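Glucose-resistance amylase regulator (Weissella paramesenteroides ATCC 33313, PDB 4RK6) probably regulates transcription by binding regulatory DNA, as LacI-family proteins generally do, and binds glucose in its sugar-binding domain. Local coordinates at residues A[26-31]-A[93-98]; A[104-109]-A[248-253]; A[42-47]-A[65-70]; A[111-116]-A[222-227]. One frame throughout, in Å; residues are numbered along the deposited sequence.

Interaction 1: residues A[26-31]-A[93-98]; sequences DEIIKG and ISLTAL. With GLC (alpha-D-glucopyranose), chain C.
T96 OG1 is held by two partners on the polar side of this contact, while the methyl of the same residue packs on I28. The hydroxyl of T96 donates to L95 O at 2.6 Å from OG1, and glucose O2 donates to T96 OG1 at 2.8 Å. T96 has chi1 of 81°, setting OG1 between its own N and carbonyl carbon; this leaves CG2 beside the backbone N, turned to I28 of helix 24-39. There it meets I28 CD1 at 3.4 Å, and I28 CG2 lies 3.5 Å from L95 CD2; both pairs are tighter than ordinary van der Waals contact. I28 reaches the two residues with separate branches: its chain is extended (chi2 177°), carrying CD1 to the threonine, and CG2 serves the leucine. F244 also packs on I28, and A251 and F71 on L95. In this periplasmic-binding-protein fold the helix covers one face of the sheet just where strand 91-95 ends and the chain turns to line the sugar pocket. A divided side chain thus serves both purposes in T96: its oxygen is engaged by L95 O and by glucose O2, its methyl by the buried apolar layer.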
# COMPACT_ATOMS: atom_id res chain seq x y z
N ASP A 26 -0.01 -3.22 6.79
CA ASP A 26 -1.33 -3.74 6.49
C ASP A 26 -1.41 -5.27 6.67
O ASP A 26 -2.42 -5.79 7.17
CB ASP A 26 -1.75 -3.38 5.05
CG ASP A 26 -2.33 -1.98 4.93
OD1 ASP A 26 -2.06 -1.13 5.81
OD2 ASP A 26 -3.05 -1.72 3.95
N GLU A 27 -0.36 -5.97 6.25
CA GLU A 27 -0.30 -7.44 6.37
C GLU A 27 -0.18 -7.88 7.83
O GLU A 27 -0.81 -8.85 8.26
CB GLU A 27 0.85 -8.00 5.56
CG GLU A 27 0.61 -7.99 4.06
CD GLU A 27 -0.34 -9.09 3.62
OE1 GLU A 27 0.09 -10.27 3.53
OE2 GLU A 27 -1.52 -8.77 3.38
N ILE A 28 0.63 -7.16 8.60
CA ILE A 28 0.70 -7.42 10.04
C ILE A 28 -0.66 -7.16 10.66
O ILE A 28 -1.15 -7.96 11.45
CB ILE A 28 1.82 -6.60 10.72
CG1 ILE A 28 3.18 -7.17 10.34
CG2 ILE A 28 1.63 -6.59 12.24
CD1 ILE A 28 4.35 -6.39 10.89
N ILE A 29 -1.30 -6.05 10.29
CA ILE A 29 -2.58 -5.67 10.86
C ILE A 29 -3.66 -6.72 10.56
O ILE A 29 -4.52 -7.01 11.41
CB ILE A 29 -3.00 -4.26 10.40
CG1 ILE A 29 -2.12 -3.22 11.13
CG2 ILE A 29 -4.46 -3.98 10.71
CD1 ILE A 29 -2.25 -1.81 10.60
N LYS A 30 -3.59 -7.31 9.37
CA LYS A 30 -4.52 -8.38 9.00
C LYS A 30 -4.43 -9.54 9.98
O LYS A 30 -5.45 -10.07 10.41
CB LYS A 30 -4.30 -8.84 7.56
CG LYS A 30 -5.09 -7.99 6.57
CD LYS A 30 -4.50 -7.99 5.16
CE LYS A 30 -5.12 -6.88 4.33
NZ LYS A 30 -4.44 -6.70 3.02
N GLY A 31 -3.21 -9.89 10.37
CA GLY A 31 -2.98 -10.96 11.35
C GLY A 31 -3.46 -10.60 12.74
O GLY A 31 -4.12 -11.40 13.43
N ILE A 93 4.50 -5.00 23.09
CA ILE A 93 5.15 -6.03 22.32
C ILE A 93 5.58 -5.41 21.00
O ILE A 93 4.82 -4.67 20.41
CB ILE A 93 4.20 -7.22 22.08
CG1 ILE A 93 3.90 -7.91 23.42
CG2 ILE A 93 4.81 -8.20 21.09
CD1 ILE A 93 2.74 -8.86 23.37
N SER A 94 6.80 -5.68 20.57
CA SER A 94 7.29 -5.14 19.29
C SER A 94 7.29 -6.19 18.18
O SER A 94 7.48 -7.39 18.43
CB SER A 94 8.65 -4.45 19.43
OG SER A 94 9.66 -5.34 19.81
N LEU A 95 7.05 -5.73 16.96
CA LEU A 95 6.85 -6.58 15.80
C LEU A 95 7.82 -6.21 14.69
O LEU A 95 7.92 -5.05 14.31
CB LEU A 95 5.41 -6.46 15.31
CG LEU A 95 4.33 -7.22 16.12
CD1 LEU A 95 4.21 -6.80 17.55
CD2 LEU A 95 2.99 -7.03 15.42
N THR A 96 8.56 -7.21 14.22
CA THR A 96 9.57 -7.10 13.15
C THR A 96 10.85 -6.42 13.63
O THR A 96 11.77 -6.20 12.86
CB THR A 96 9.04 -6.43 11.85
OG1 THR A 96 9.04 -5.00 11.99
CG2 THR A 96 7.66 -6.93 11.49
N ALA A 97 10.93 -6.16 14.92
CA ALA A 97 12.03 -5.41 15.49
C ALA A 97 12.06 -5.65 16.98
O ALA A 97 11.02 -5.81 17.61
CB ALA A 97 11.84 -3.93 15.19
N LEU A 98 13.26 -5.63 17.54
CA LEU A 98 13.45 -5.82 18.95
C LEU A 98 13.74 -4.43 19.54
O LEU A 98 14.87 -3.97 19.53
CB LEU A 98 14.59 -6.83 19.16
CG LEU A 98 14.58 -8.00 18.14
CD1 LEU A 98 15.98 -8.52 17.80
CD2 LEU A 98 13.68 -9.14 18.60
C1 GLC C . 10.61 -2.63 8.34
C2 GLC C . 10.53 -4.05 8.88
C3 GLC C . 11.30 -5.06 8.05
C4 GLC C . 10.97 -4.85 6.57
C5 GLC C . 11.39 -3.43 6.19
C6 GLC C . 11.08 -3.12 4.72
O1 GLC C . 11.80 -2.10 8.78
O2 GLC C . 11.05 -4.12 10.21
O3 GLC C . 10.86 -6.34 8.49
O4 GLC C . 11.62 -5.82 5.80
O5 GLC C . 10.65 -2.49 6.93
O6 GLC C . 9.71 -3.21 4.47

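Interaction 2: residues A[104-109]-A[248-253]; sequences SAVTSN and GRIAMQ
Helix-on-sheet packing in one subdomain of the periplasmic-binding-protein fold brings V106 of strand 104-108 against I250 and A251 of helix 244-257. The chain reaches the helix only after passing through the other subdomain, so this contact joins parts that are 139 residues apart in sequence, and it is wholly apolar across the seam. V106 divides its two methyls between two consecutive residues of the helix. CG1, anti to the backbone N (chi1 -177°), lies 4.0 Å from I250 CG2, and the two side chains cross at about a right angle. The other methyl, CG2, is carried to the main chain of the helix, where the small side chain of A251 lets it come close. I250 meets the strand with CB and its CG2 methyl, while CG1 and CD1 lead away.

The polar groups of the two segments are served away from this seam. R249 forms salt bridges with E34 and E246, S108 OG is hydrogen-bonded to Q242, and N109 is the N-cap of the following helix, accepting from E112 N. I270 of strand 267-275 and I247 of helix 244-257 also pack on V106, whose side chain lies about 11 Å from the bound glucose. Beside the alanine, V106 CG2 stands 3.7 Å from A251 CA and 4.0 Å from A251 CB.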
# COMPACT_ATOMS: atom_id res chain seq x y z
N SER A 104 8.77 -8.21 24.96
CA SER A 104 8.83 -9.32 24.02
C SER A 104 8.72 -8.82 22.58
O SER A 104 8.26 -7.71 22.32
CB SER A 104 7.71 -10.33 24.28
OG SER A 104 7.90 -10.97 25.53
N ALA A 105 9.15 -9.65 21.65
CA ALA A 105 9.17 -9.26 20.24
C ALA A 105 8.81 -10.46 19.41
O ALA A 105 9.21 -11.56 19.72
CB ALA A 105 10.54 -8.77 19.83
N VAL A 106 8.12 -10.21 18.31
CA VAL A 106 7.87 -11.26 17.32
C VAL A 106 8.39 -10.74 15.98
O VAL A 106 8.02 -9.62 15.56
CB VAL A 106 6.37 -11.58 17.19
CG1 VAL A 106 6.20 -12.73 16.21
CG2 VAL A 106 5.79 -11.93 18.56
N THR A 107 9.23 -11.54 15.34
CA THR A 107 9.98 -11.08 14.17
C THR A 107 10.47 -12.24 13.33
O THR A 107 10.65 -13.37 13.82
CB THR A 107 11.18 -10.19 14.62
OG1 THR A 107 11.88 -9.66 13.49
CG2 THR A 107 12.17 -10.98 15.48
N SER A 108 10.71 -11.97 12.05
CA SER A 108 11.54 -12.86 11.25
C SER A 108 12.95 -12.75 11.80
O SER A 108 13.34 -11.68 12.30
CB SER A 108 11.50 -12.45 9.76
OG SER A 108 10.17 -12.50 9.24
N ASN A 109 13.73 -13.81 11.67
CA ASN A 109 15.11 -13.78 12.10
C ASN A 109 15.99 -13.09 11.06
O ASN A 109 16.23 -13.63 9.99
CB ASN A 109 15.63 -15.19 12.37
CG ASN A 109 17.02 -15.20 13.01
OD1 ASN A 109 18.02 -14.80 12.40
ND2 ASN A 109 17.09 -15.70 14.23
N GLY A 248 1.74 -10.95 13.17
CA GLY A 248 0.63 -10.30 13.84
C GLY A 248 -0.15 -11.27 14.73
O GLY A 248 -0.42 -10.98 15.89
N ARG A 249 -0.50 -12.44 14.20
CA ARG A 249 -1.26 -13.41 15.00
C ARG A 249 -0.51 -13.84 16.27
O ARG A 249 -1.10 -13.91 17.37
CB ARG A 249 -1.59 -14.67 14.19
CG ARG A 249 -2.62 -14.46 13.10
CD ARG A 249 -3.10 -15.80 12.54
NE ARG A 249 -2.08 -16.46 11.74
CZ ARG A 249 -1.87 -16.25 10.43
NH1 ARG A 249 -2.63 -15.40 9.74
NH2 ARG A 249 -0.92 -16.91 9.81
N ILE A 250 0.77 -14.12 16.13
CA ILE A 250 1.60 -14.61 17.23
C ILE A 250 1.83 -13.52 18.28
O ILE A 250 1.79 -13.79 19.49
CB ILE A 250 2.90 -15.23 16.69
CG1 ILE A 250 2.57 -16.49 15.86
CG2 ILE A 250 3.88 -15.59 17.80
CD1 ILE A 250 1.92 -17.63 16.61
N ALA A 251 2.04 -12.28 17.84
CA ALA A 251 2.13 -11.18 18.81
C ALA A 251 0.85 -11.06 19.67
O ALA A 251 0.91 -10.92 20.89
CB ALA A 251 2.42 -9.86 18.10
N MSE A 252 -0.31 -11.15 19.04
CA MSE A 252 -1.56 -11.07 19.78
C MSE A 252 -1.70 -12.29 20.67
O MSE A 252 -2.12 -12.18 21.83
CB MSE A 252 -2.74 -10.89 18.82
CG MSE A 252 -4.07 -10.67 19.55
SE MSE A 252 -4.11 -9.13 20.74
CE MSE A 252 -5.79 -9.52 21.71
N GLN A 253 -1.32 -13.45 20.16
CA GLN A 253 -1.41 -14.68 20.98
C GLN A 253 -0.51 -14.63 22.21
O GLN A 253 -0.86 -15.13 23.28
CB GLN A 253 -1.08 -15.93 20.17
CG GLN A 253 -1.63 -17.18 20.81
CD GLN A 253 -3.14 -17.14 20.89
OE1 GLN A 253 -3.81 -16.80 19.90
NE2 GLN A 253 -3.68 -17.49 22.05

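Interaction 3: residues A[42-47]-A[65-70]; sequences ELLITY and RQVGAV
This is a small apolar contact between an edge strand of the sheet within this chain and the turn that follows the next helix, where L44 meets R65 and V67. One methyl does the work: L44 CD2 lies 3.6 Å from R65 CB and nearly as close to R65 CG, so the leucine rests on the hydrocarbon root of the arginine. The two side chains cross at about a right angle. V67 CG1 approaches the same methyl more loosely, at 4.3 Å from L44 CD2.

The segments belong to a beta-alpha-beta unit: strand 42-48, helix 52-64 and strand 69-72, with strand 12-18 lying between the two strands in the sheet. Helix 52-64 closes in a Schellman motif, with Q66 taking the positive phi of 56° that turns the chain into V67. R65 CB and CG lie against L44, and bends at chi2 and chi3 lead the guanidinium away to the subunit interface, where R65 NH2 is hydrogen-bonded to R65 O of the second subunit. T61 of the second subunit packs on both E42 and L44, so the contact stands at that interface. At the start of the strand the carboxylate of E42 folds back on its neighbour: L43 N donates to E42 OE2 at 3.1 Å, from 58° above the carboxylate plane.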
# COMPACT_ATOMS: atom_id res chain seq x y z
N GLU A 42 -11.07 -5.38 20.37
CA GLU A 42 -11.10 -4.45 19.27
C GLU A 42 -9.72 -3.85 19.10
O GLU A 42 -8.94 -3.80 20.03
CB GLU A 42 -12.17 -3.38 19.48
CG GLU A 42 -13.44 -3.67 18.69
CD GLU A 42 -13.14 -3.91 17.21
OE1 GLU A 42 -13.70 -4.88 16.64
OE2 GLU A 42 -12.31 -3.16 16.65
N LEU A 43 -9.44 -3.44 17.87
CA LEU A 43 -8.12 -2.97 17.46
C LEU A 43 -8.16 -1.47 17.14
O LEU A 43 -8.92 -1.03 16.30
CB LEU A 43 -7.71 -3.77 16.25
CG LEU A 43 -6.32 -3.54 15.69
CD1 LEU A 43 -5.29 -3.84 16.77
CD2 LEU A 43 -6.15 -4.44 14.48
N LEU A 44 -7.36 -0.68 17.84
CA LEU A 44 -7.21 0.77 17.55
C LEU A 44 -5.90 0.95 16.82
O LEU A 44 -4.86 0.48 17.30
CB LEU A 44 -7.17 1.59 18.83
CG LEU A 44 -8.45 2.20 19.38
CD1 LEU A 44 -9.63 1.23 19.33
CD2 LEU A 44 -8.19 2.69 20.80
N ILE A 45 -5.92 1.63 15.69
CA ILE A 45 -4.71 1.91 14.93
C ILE A 45 -4.40 3.41 15.02
O ILE A 45 -5.29 4.25 14.83
CB ILE A 45 -4.86 1.50 13.46
CG1 ILE A 45 -5.31 0.04 13.33
CG2 ILE A 45 -3.58 1.76 12.70
CD1 ILE A 45 -4.30 -0.98 13.80
N THR A 46 -3.15 3.72 15.34
CA THR A 46 -2.71 5.09 15.48
C THR A 46 -1.41 5.22 14.69
O THR A 46 -0.66 4.25 14.55
CB THR A 46 -2.50 5.47 16.98
OG1 THR A 46 -1.46 4.66 17.55
CG2 THR A 46 -3.78 5.32 17.78
N TYR A 47 -1.15 6.41 14.16
CA TYR A 47 0.11 6.69 13.47
C TYR A 47 1.03 7.53 14.34
O TYR A 47 0.58 8.26 15.25
CB TYR A 47 -0.13 7.38 12.12
CG TYR A 47 -0.77 6.46 11.12
CD1 TYR A 47 -0.02 5.53 10.42
CD2 TYR A 47 -2.14 6.51 10.87
CE1 TYR A 47 -0.61 4.68 9.49
CE2 TYR A 47 -2.74 5.66 9.95
CZ TYR A 47 -1.96 4.75 9.26
OH TYR A 47 -2.54 3.90 8.35
N ARG A 65 -7.85 5.48 26.13
CA ARG A 65 -8.70 4.44 25.53
C ARG A 65 -8.52 3.10 26.26
O ARG A 65 -9.10 2.09 25.85
CB ARG A 65 -8.43 4.32 24.02
CG ARG A 65 -9.17 5.35 23.16
CD ARG A 65 -8.84 6.81 23.45
NE ARG A 65 -10.00 7.68 23.29
CZ ARG A 65 -10.00 9.00 23.50
NH1 ARG A 65 -8.90 9.63 23.88
NH2 ARG A 65 -11.12 9.69 23.32
N GLN A 66 -7.73 3.11 27.33
CA GLN A 66 -7.62 1.98 28.25
C GLN A 66 -7.21 0.69 27.53
O GLN A 66 -7.76 -0.39 27.79
CB GLN A 66 -8.94 1.76 29.01
CG GLN A 66 -9.45 3.00 29.73
CD GLN A 66 -10.83 2.79 30.33
OE1 GLN A 66 -11.76 3.54 30.04
NE2 GLN A 66 -10.96 1.76 31.16
N VAL A 67 -6.22 0.81 26.66
CA VAL A 67 -5.78 -0.37 25.91
C VAL A 67 -5.11 -1.36 26.86
O VAL A 67 -4.49 -0.97 27.86
CB VAL A 67 -4.87 -0.00 24.72
CG1 VAL A 67 -5.60 0.92 23.75
CG2 VAL A 67 -3.57 0.63 25.20
N GLY A 68 -5.28 -2.64 26.58
CA GLY A 68 -4.62 -3.69 27.35
C GLY A 68 -3.20 -3.94 26.89
O GLY A 68 -2.37 -4.47 27.63
N ALA A 69 -2.93 -3.60 25.63
CA ALA A 69 -1.66 -3.90 24.99
C ALA A 69 -1.44 -2.93 23.87
O ALA A 69 -2.40 -2.44 23.29
CB ALA A 69 -1.63 -5.32 24.45
N VAL A 70 -0.17 -2.69 23.55
CA VAL A 70 0.20 -1.83 22.45
C VAL A 70 1.23 -2.58 21.66
O VAL A 70 2.23 -3.02 22.21
CB VAL A 70 0.79 -0.49 22.93
CG1 VAL A 70 1.30 0.32 21.74
CG2 VAL A 70 -0.26 0.28 23.71

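Interaction 4: residues A[111-116]-A[222-227]; sequences FEMMNS and VTIDGL. With GLC (alpha-D-glucopyranose), chain C.
Two consecutive selenomethionines share one isoleucine: M113 and M114 meet I224 on its two different branches. Helix 110-123 here packs on the end of strand 220-223 in the second subdomain of the periplasmic-binding-protein fold, and the same strand end supplies part of the glucose site. M113 SE comes to 4.1 Å from I224 CG2, its chain bent at chi3. M114 CG is anti to the backbone N, and bends at chi2 and chi3 bring only the terminal methyl to I224, with M114 CE 4.2 Å from I224 CD1; its side chain crosses the isoleucine at about a right angle. The distances are those of ordinary van der Waals packing.

R145 packs on both M113 and I224 and itself hydrogen-bonds to the sugar, so the apolar contact adjoins the first shell of the ligand. The strand breaks direction at I224, and D225 has the rare positive phi of 138°. That backbone twist accompanies a carboxylate held on the sugar by both oxygens, each accepting from a different hydroxyl. Q242 NE2 makes a further bond to OD1, which probably helps to fix the orientation of the carboxylate. I224 meanwhile passes the pocket with its CG2 methyl, 3.9 Å from glucose O4. The two sugar bonds are short: glucose O4 to D225 OD1 at 2.5 Å, and glucose O6 to D225 OD2 at 2.6 Å.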
# COMPACT_ATOMS: atom_id res chain seq x y z
N PHE A 111 19.27 -12.26 10.75
CA PHE A 111 20.49 -12.83 10.22
C PHE A 111 20.20 -14.03 9.32
O PHE A 111 20.86 -14.20 8.29
CB PHE A 111 21.49 -13.21 11.31
CG PHE A 111 22.77 -13.74 10.74
CD1 PHE A 111 23.72 -12.87 10.21
CD2 PHE A 111 22.99 -15.11 10.65
CE1 PHE A 111 24.87 -13.35 9.62
CE2 PHE A 111 24.15 -15.60 10.08
CZ PHE A 111 25.09 -14.72 9.56
N GLU A 112 19.25 -14.87 9.71
CA GLU A 112 18.89 -16.01 8.88
C GLU A 112 18.39 -15.58 7.51
O GLU A 112 18.74 -16.20 6.49
CB GLU A 112 17.83 -16.86 9.57
CG GLU A 112 17.59 -18.22 8.96
CD GLU A 112 16.55 -19.02 9.73
OE1 GLU A 112 15.59 -19.51 9.09
OE2 GLU A 112 16.67 -19.15 10.97
N MSE A 113 17.54 -14.54 7.48
CA MSE A 113 17.04 -14.01 6.19
C MSE A 113 18.19 -13.61 5.34
O MSE A 113 18.33 -14.07 4.19
CB MSE A 113 16.13 -12.79 6.34
CG MSE A 113 14.77 -13.16 6.91
SE MSE A 113 13.52 -11.68 6.58
CE MSE A 113 14.17 -10.47 8.01
N MSE A 114 19.07 -12.77 5.89
CA MSE A 114 20.18 -12.23 5.10
C MSE A 114 21.14 -13.31 4.69
O MSE A 114 21.61 -13.34 3.55
CB MSE A 114 20.95 -11.18 5.88
CG MSE A 114 22.08 -10.57 5.07
SE MSE A 114 21.37 -9.49 3.57
CE MSE A 114 20.48 -8.16 4.67
N ASN A 115 21.48 -14.19 5.61
CA ASN A 115 22.38 -15.26 5.31
C ASN A 115 21.84 -16.22 4.24
O ASN A 115 22.60 -16.68 3.39
CB ASN A 115 22.76 -15.99 6.58
CG ASN A 115 23.92 -16.90 6.37
OD1 ASN A 115 25.02 -16.44 6.05
ND2 ASN A 115 23.69 -18.20 6.51
N SER A 116 20.54 -16.48 4.23
CA SER A 116 19.93 -17.31 3.20
C SER A 116 20.11 -16.67 1.82
O SER A 116 20.32 -17.34 0.85
CB SER A 116 18.45 -17.60 3.49
OG SER A 116 17.61 -16.49 3.21
N VAL A 222 17.62 -9.86 -5.46
CA VAL A 222 16.77 -10.54 -4.47
C VAL A 222 16.24 -9.48 -3.52
O VAL A 222 17.00 -8.63 -3.03
CB VAL A 222 17.49 -11.64 -3.68
CG1 VAL A 222 16.54 -12.26 -2.66
CG2 VAL A 222 18.05 -12.71 -4.60
N THR A 223 14.93 -9.49 -3.25
CA THR A 223 14.35 -8.54 -2.29
C THR A 223 13.96 -9.20 -0.98
O THR A 223 13.84 -10.42 -0.89
CB THR A 223 13.08 -7.82 -2.81
OG1 THR A 223 11.95 -8.70 -2.72
CG2 THR A 223 13.24 -7.34 -4.21
N ILE A 224 13.77 -8.37 0.03
CA ILE A 224 13.24 -8.80 1.32
C ILE A 224 11.85 -8.24 1.50
O ILE A 224 11.64 -7.04 1.38
CB ILE A 224 14.13 -8.33 2.48
CG1 ILE A 224 15.46 -9.06 2.40
CG2 ILE A 224 13.41 -8.60 3.81
CD1 ILE A 224 16.54 -8.47 3.28
N ASP A 225 10.90 -9.16 1.76
CA ASP A 225 9.53 -8.93 2.22
C ASP A 225 8.57 -9.87 1.47
O ASP A 225 7.75 -10.54 2.08
CB ASP A 225 9.00 -7.49 2.09
CG ASP A 225 9.55 -6.57 3.16
OD1 ASP A 225 10.22 -7.06 4.10
OD2 ASP A 225 9.34 -5.34 3.03
N GLY A 226 8.64 -9.86 0.15
CA GLY A 226 7.85 -10.76 -0.67
C GLY A 226 6.39 -10.40 -0.81
O GLY A 226 5.56 -11.29 -0.98
N LEU A 227 6.08 -9.11 -0.75
CA LEU A 227 4.71 -8.62 -0.95
C LEU A 227 4.36 -8.52 -2.45
O LEU A 227 5.14 -8.94 -3.32
CB LEU A 227 4.50 -7.33 -0.19
CG LEU A 227 4.63 -7.47 1.35
CD1 LEU A 227 4.71 -6.10 1.99
CD2 LEU A 227 3.49 -8.29 1.92
C1 GLC C . 10.61 -2.63 8.34
C2 GLC C . 10.53 -4.05 8.88
C3 GLC C . 11.30 -5.06 8.05
C4 GLC C . 10.97 -4.85 6.57
C5 GLC C . 11.39 -3.43 6.19
C6 GLC C . 11.08 -3.12 4.72
O1 GLC C . 11.80 -2.10 8.78
O2 GLC C . 11.05 -4.12 10.21
O3 GLC C . 10.86 -6.34 8.49
O4 GLC C . 11.62 -5.82 5.80
O5 GLC C . 10.65 -2.49 6.93
O6 GLC C . 9.71 -3.21 4.47

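All four contacts are buried and apolar across the seam, yet they differ in what surrounds them. Interactions 1 and 2 lie in one subdomain, on neighbouring strands linked by the probable backbone hydrogen bond from T96 N to V106 O; interaction 1 takes helix 24-39 and interaction 2 helix 244-257, whose A251 also touches L95. Interaction 4 belongs to the other subdomain, its centre about 17 Å from that of interaction 1, and the two bind one glucose from different subdomains: a threonine hydroxyl in the first, an aspartate carboxylate in the second. Interaction 3 is farthest from the chain's centre, the guanidinium of R65 reaching the second subunit, while interaction 2 touches neither sugar nor partner chain.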